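PDB 5WCJ: eEF1A lysine and N-terminal methyltransferase from Homo sapiens, which methylates elongation factor eEF1A at its N-terminal glycine and at a lysine, this chain being the C-terminal domain responsible for N-terminal methylation. Local coordinates for residues P116-I121 / K151-P156; M134-P139 / I161-C166. All coordinates share one frame; numbering follows the deposited sequence. Where two conformers were deposited one is given.

Contact 1 of 2, residues P116-I121 / K151-P156; sequences PCYDVI and KSILTP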
loop_
_atom_site.group_PDB
_atom_site.type_symbol
_atom_site.label_atom_id
_atom_site.label_comp_id
_atom_site.label_asym_id
_atom_site.label_seq_id
_atom_site.Cartn_x
_atom_site.Cartn_y
_atom_site.Cartn_z
ATOM N N PRO A 116 0.646 5.466 15.081
ATOM C CA PRO A 116 0.087 4.243 14.508
ATOM C C PRO A 116 1.146 3.242 14.102
ATOM O O PRO A 116 2.340 3.562 14.041
ATOM C CB PRO A 116 -0.708 4.737 13.289
ATOM C CG PRO A 116 -0.593 6.228 13.290
ATOM C CD PRO A 116 0.601 6.574 14.115
ATOM N N CYS A 117 0.692 2.023 13.857
ATOM C CA CYS A 117 1.549 0.923 13.501
ATOM C C CYS A 117 0.833 0.112 12.420
ATOM O O CYS A 117 -0.086 -0.661 12.710
ATOM C CB CYS A 117 1.830 0.078 14.741
ATOM S SG CYS A 117 3.345 -0.866 14.592
ATOM N N TYR A 118 1.227 0.328 11.168
ATOM C CA TYR A 118 0.573 -0.319 10.041
ATOM C C TYR A 118 1.258 -1.618 9.679
ATOM O O TYR A 118 2.496 -1.705 9.662
ATOM C CB TYR A 118 0.544 0.614 8.826
ATOM C CG TYR A 118 -0.298 1.845 9.038
ATOM C CD1 TYR A 118 -1.687 1.802 8.884
ATOM C CD2 TYR A 118 0.281 3.051 9.388
ATOM C CE1 TYR A 118 -2.470 2.919 9.085
ATOM C CE2 TYR A 118 -0.502 4.179 9.598
ATOM C CZ TYR A 118 -1.880 4.099 9.440
ATOM O OH TYR A 118 -2.682 5.205 9.610
ATOM N N ASP A 119 0.453 -2.607 9.294
ATOM C CA ASP A 119 0.983 -3.845 8.737
ATOM C C ASP A 119 1.531 -3.632 7.297
ATOM O O ASP A 119 2.492 -4.275 6.887
ATOM C CB ASP A 119 -0.094 -4.925 8.722
ATOM C CG ASP A 119 -0.633 -5.230 10.122
ATOM O OD1 ASP A 119 0.149 -5.704 10.954
ATOM O OD2 ASP A 119 -1.821 -4.952 10.378
ATOM N N VAL A 120 0.880 -2.768 6.545
ATOM C CA VAL A 120 1.226 -2.545 5.165
ATOM C C VAL A 120 1.140 -1.051 4.887
ATOM O O VAL A 120 0.168 -0.408 5.240
ATOM C CB VAL A 120 0.259 -3.271 4.190
ATOM C CG1 VAL A 120 0.665 -3.017 2.738
ATOM C CG2 VAL A 120 0.196 -4.760 4.455
ATOM N N ILE A 121 2.146 -0.520 4.211
ATOM C CA ILE A 121 2.107 0.839 3.718
ATOM C C ILE A 121 2.335 0.789 2.210
ATOM O O ILE A 121 3.342 0.251 1.753
ATOM C CB ILE A 121 3.155 1.743 4.413
ATOM C CG1 ILE A 121 2.890 1.836 5.926
ATOM C CG2 ILE A 121 3.184 3.119 3.784
ATOM C CD1 ILE A 121 3.999 2.551 6.678
ATOM N N LYS A 151 9.471 3.912 8.242
ATOM C CA LYS A 151 9.864 2.770 9.051
ATOM C C LYS A 151 9.279 2.847 10.452
ATOM O O LYS A 151 8.872 1.826 11.008
ATOM C CB LYS A 151 11.397 2.681 9.108
ATOM C CG LYS A 151 11.942 1.617 10.067
ATOM C CD LYS A 151 13.462 1.681 10.154
ATOM C CE LYS A 151 13.955 1.000 11.425
ATOM N NZ LYS A 151 15.430 0.770 11.376
ATOM N N SER A 152 9.229 4.049 11.023
ATOM C CA SER A 152 8.763 4.223 12.400
ATOM C C SER A 152 7.260 3.915 12.580
ATOM O O SER A 152 6.840 3.638 13.700
ATOM C CB SER A 152 9.134 5.620 12.957
ATOM O OG SER A 152 8.225 6.623 12.538
ATOM N N ILE A 153 6.464 3.934 11.495
ATOM C CA ILE A 153 5.053 3.603 11.571
ATOM C C ILE A 153 4.682 2.274 10.952
ATOM O O ILE A 153 3.497 2.011 10.739
ATOM C CB ILE A 153 4.137 4.730 11.032
ATOM C CG1 ILE A 153 4.442 5.113 9.569
ATOM C CG2 ILE A 153 4.235 5.942 11.962
ATOM C CD1 ILE A 153 3.306 5.880 8.912
ATOM N N LEU A 154 5.675 1.439 10.681
ATOM C CA LEU A 154 5.437 0.126 10.108
ATOM C C LEU A 154 5.666 -0.899 11.219
ATOM O O LEU A 154 6.591 -0.773 12.000
ATOM C CB LEU A 154 6.386 -0.123 8.927
ATOM C CG LEU A 154 6.169 -1.380 8.077
ATOM C CD1 LEU A 154 4.932 -1.294 7.193
ATOM C CD2 LEU A 154 7.385 -1.670 7.216
ATOM N N THR A 155 4.863 -1.941 11.240
ATOM C CA THR A 155 5.140 -3.069 12.151
ATOM C C THR A 155 6.475 -3.743 11.760
ATOM O O THR A 155 6.892 -3.688 10.591
ATOM C CB THR A 155 4.029 -4.121 12.133
ATOM O OG1 THR A 155 3.930 -4.674 10.821
ATOM C CG2 THR A 155 2.702 -3.521 12.562
ATOM N N PRO A 156 7.176 -4.349 12.735
ATOM C CA PRO A 156 8.470 -4.948 12.422
ATOM C C PRO A 156 8.435 -5.978 11.277
ATOM O O PRO A 156 9.375 -6.045 10.511
ATOM C CB PRO A 156 8.871 -5.631 13.756
ATOM C CG PRO A 156 8.185 -4.835 14.806
ATOM C CD PRO A 156 6.925 -4.284 14.194
HETATM O O HOH W 1 2.582 -6.990 10.566
#
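Cys-117, Tyr-118 and Asp-119 run beside Ile-153, Leu-154 and Thr-155 within a beta-alpha-beta crossover of the Rossmann-like methyltransferase fold, where the chain leaving helix 144-152 returns to the start of strand 118-123. Tyr-118 shows how one residue of a parallel pair grips two positions of its neighbour: its N-H meets Ile-153 O at 2.9 Å, almost straight at 176°, while its own O takes the N-H of Thr-155, also with 2.9 Å between O and N. Both donors stand tilted from the plane of the carbonyl they bind.

The tight part is built round Ile-153. Its CG1 branch is held between the backbone N and carbonyl carbon (chi1 58°), which directs it at Ile-121, whose CD1 lies 3.9 Å from Ile-153 CG1, the two side chains crossing at about a right angle. The Ile-153 side chain lies beside that of Tyr-118, the two pointing the same way, with Ile-153 CD1 4.2 Å from Tyr-118 CD2. Leu-154 adds its CD1 branch, 3.9 Å from Ile-121 CG1, and Leu-108 of helix 101-109 packs on Ile-153, Tyr-118 and Pro-116. A glycine at Ile-153 would probably open a gap between Ile-121, the tyrosine ring and Leu-108, leaving the ring freer to shift despite the hydrogen bond of its hydroxyl to Asp-70.

The other flank is more open to solvent. Here Cys-117 is exposed, though its SG sits close against Thr-155 CG2, at 3.4 Å, and Asp-119 slants across Thr-155 with water mediating between their polar ends. One carboxylate oxygen, OD2, is bound by the backbone N of Ala-45; the other, OD1, accepts a hydrogen bond of 2.8 Å from a water whose oxygen also lies 2.7 Å from Thr-155 OG1.

Contact 2 of 2, residues M134-P139 / I161-C166; sequences MSCPPP and ILNLVC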
loop_
_atom_site.group_PDB
_atom_site.type_symbol
_atom_site.label_atom_id
_atom_site.label_comp_id
_atom_site.label_asym_id
_atom_site.label_seq_id
_atom_site.Cartn_x
_atom_site.Cartn_y
_atom_site.Cartn_z
ATOM N N MET A 134 11.722 12.702 -11.019
ATOM C CA MET A 134 10.803 11.575 -11.015
ATOM C C MET A 134 9.509 12.090 -10.408
ATOM O O MET A 134 9.511 13.018 -9.596
ATOM C CB MET A 134 11.362 10.386 -10.211
ATOM C CG MET A 134 11.615 10.708 -8.752
ATOM S SD MET A 134 12.617 9.502 -7.891
ATOM C CE MET A 134 11.407 8.207 -7.654
ATOM N N SER A 135 8.389 11.540 -10.859
ATOM C CA SER A 135 7.083 11.955 -10.339
ATOM C C SER A 135 6.286 10.822 -9.668
ATOM O O SER A 135 5.275 11.102 -9.021
ATOM C CB SER A 135 6.242 12.579 -11.466
ATOM O OG SER A 135 6.112 11.664 -12.524
ATOM N N CYS A 136 6.749 9.573 -9.831
ATOM C CA CYS A 136 6.071 8.388 -9.303
ATOM C C CYS A 136 7.049 7.520 -8.504
ATOM O O CYS A 136 7.724 6.654 -9.066
ATOM C CB CYS A 136 5.457 7.617 -10.459
ATOM S SG CYS A 136 4.453 6.217 -9.921
ATOM N N PRO A 137 7.196 7.744 -7.205
ATOM C CA PRO A 137 6.639 8.876 -6.460
ATOM C C PRO A 137 7.522 10.115 -6.620
ATOM O O PRO A 137 8.658 10.001 -7.093
ATOM C CB PRO A 137 6.748 8.393 -5.026
ATOM C CG PRO A 137 8.006 7.593 -5.018
ATOM C CD PRO A 137 8.100 6.937 -6.364
ATOM N N PRO A 138 7.027 11.274 -6.181
ATOM C CA PRO A 138 7.931 12.415 -6.002
ATOM C C PRO A 138 9.144 12.033 -5.131
ATOM O O PRO A 138 9.011 11.247 -4.186
ATOM C CB PRO A 138 7.032 13.456 -5.311
ATOM C CG PRO A 138 5.642 13.069 -5.711
ATOM C CD PRO A 138 5.658 11.578 -5.744
ATOM N N PRO A 139 10.339 12.568 -5.435
ATOM C CA PRO A 139 11.563 12.068 -4.787
ATOM C C PRO A 139 11.599 12.200 -3.269
ATOM O O PRO A 139 12.250 11.403 -2.602
ATOM C CB PRO A 139 12.690 12.912 -5.429
ATOM C CG PRO A 139 12.039 13.978 -6.194
ATOM C CD PRO A 139 10.631 13.578 -6.474
ATOM N N ILE A 161 5.283 -1.085 0.271
ATOM C CA ILE A 161 5.108 -1.429 -1.133
ATOM C C ILE A 161 5.056 -0.135 -1.902
ATOM O O ILE A 161 4.210 0.726 -1.594
ATOM C CB ILE A 161 3.833 -2.249 -1.358
ATOM C CG1 ILE A 161 3.820 -3.488 -0.435
ATOM C CG2 ILE A 161 3.655 -2.566 -2.834
ATOM C CD1 ILE A 161 2.531 -4.292 -0.458
ATOM N N LEU A 162 5.914 -0.009 -2.914
ATOM C CA LEU A 162 6.080 1.228 -3.658
ATOM C C LEU A 162 5.904 0.989 -5.162
ATOM O O LEU A 162 6.540 0.091 -5.695
ATOM C CB LEU A 162 7.515 1.713 -3.409
ATOM C CG LEU A 162 8.043 2.926 -4.151
ATOM C CD1 LEU A 162 7.314 4.162 -3.648
ATOM C CD2 LEU A 162 9.537 3.051 -3.955
ATOM N N ASN A 163 5.093 1.814 -5.810
ATOM C CA ASN A 163 4.977 1.857 -7.258
ATOM C C ASN A 163 6.023 2.873 -7.708
ATOM O O ASN A 163 5.915 4.047 -7.353
ATOM C CB ASN A 163 3.576 2.291 -7.653
ATOM C CG ASN A 163 3.395 2.476 -9.157
ATOM O OD1 ASN A 163 4.116 1.900 -9.951
ATOM N ND2 ASN A 163 2.394 3.286 -9.544
ATOM N N LEU A 164 7.022 2.427 -8.488
ATOM C CA LEU A 164 8.148 3.285 -8.952
ATOM C C LEU A 164 8.208 3.385 -10.477
ATOM O O LEU A 164 8.197 2.363 -11.177
ATOM C CB LEU A 164 9.462 2.719 -8.450
ATOM C CG LEU A 164 10.796 3.393 -8.838
ATOM C CD1 LEU A 164 10.912 4.714 -8.095
ATOM C CD2 LEU A 164 11.948 2.488 -8.465
ATOM N N VAL A 165 8.246 4.611 -10.978
ATOM C CA VAL A 165 8.589 4.876 -12.381
ATOM C C VAL A 165 9.796 5.785 -12.342
ATOM O O VAL A 165 9.689 6.913 -11.880
ATOM C CB VAL A 165 7.469 5.553 -13.146
ATOM C CG1 VAL A 165 7.953 5.932 -14.560
ATOM C CG2 VAL A 165 6.232 4.642 -13.218
ATOM N N CYS A 166 10.943 5.303 -12.797
ATOM C CA CYS A 166 12.119 6.139 -12.849
ATOM C C CYS A 166 12.929 5.770 -14.091
ATOM O O CYS A 166 13.617 4.750 -14.093
ATOM C CB CYS A 166 12.908 5.968 -11.570
ATOM S SG CYS A 166 14.219 7.186 -11.340
HETATM O O HOH W 2 8.397 9.243 -12.355
#
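Pro-137 and Cys-136 press against Leu-162, Leu-164 and Val-165, forming the apolar centre of a buried contact between an irregular loop and the carboxyl end of parallel strand 158-164, at the edge of the Rossmann-like sheet where methyltransferases of this fold bind their cofactor. The ring of Pro-137 touches two leucines: its CD lies 4.0 Å from Leu-164 CD1, and its CG is 3.8 Å from Leu-162 CD1 in one of the two deposited conformers of that leucine. The peptide bond before Pro-137 is cis, and Cys-136 faces Val-165, with 3.9 Å between their CB atoms. Met-134, itself present in two conformers, can bring its CE to Leu-164 CD1, and Leu-171 and Val-175 of helix 169-182 also touch this methionine.

Further out, the N-H of Val-165 points straight at Cys-136 O, 2.8 Å from N to O with an angle of 172°, lying in the carbonyl plane, and the CA-H of Leu-164 approaches the same oxygen. Cys-136 SG, anti to the backbone N (chi1 -174°), extends along the strand to within 3.6 Å of Asn-163 ND2. That amide is already engaged, its ND2 with Asp-124 and its OD1 with Asn-196, which probably holds the flat group's rotation; the side chain of Asn-163 is about 6 Å from the bound S-adenosyl-L-homocysteine.

At the outer edge a water accepts from Ser-135 N and donates to Val-165 O, each 2.7 Å from the water oxygen.

The chemistry divides the work: apolar side chains cover the strand end, but the hydrogen bonds between the loop and the chain just past the strand's end, direct or through water, use backbone groups. The loop's hold therefore probably depends more on the path of its main chain than on polar side chains.

Followed from the N terminus, the four segments alternate: 116-121, 134-139, 151-156, 161-166. Contact 1 closes the excursion that leaves strand 118-123 and returns through helix 144-152, while contact 2 closes one that begins inside it, in the loop before that helix, and ends beyond it on strand 158-164. The two closures thus cross, neither nesting in the other. Their centres lie 20 Å apart, at opposite ends of a neighbouring pair of parallel strands, which join them directly through a probable hydrogen bond of 2.8 Å between Ile-121 O and Ile-161 N. Together they tie the crossover to the sheet at both ends.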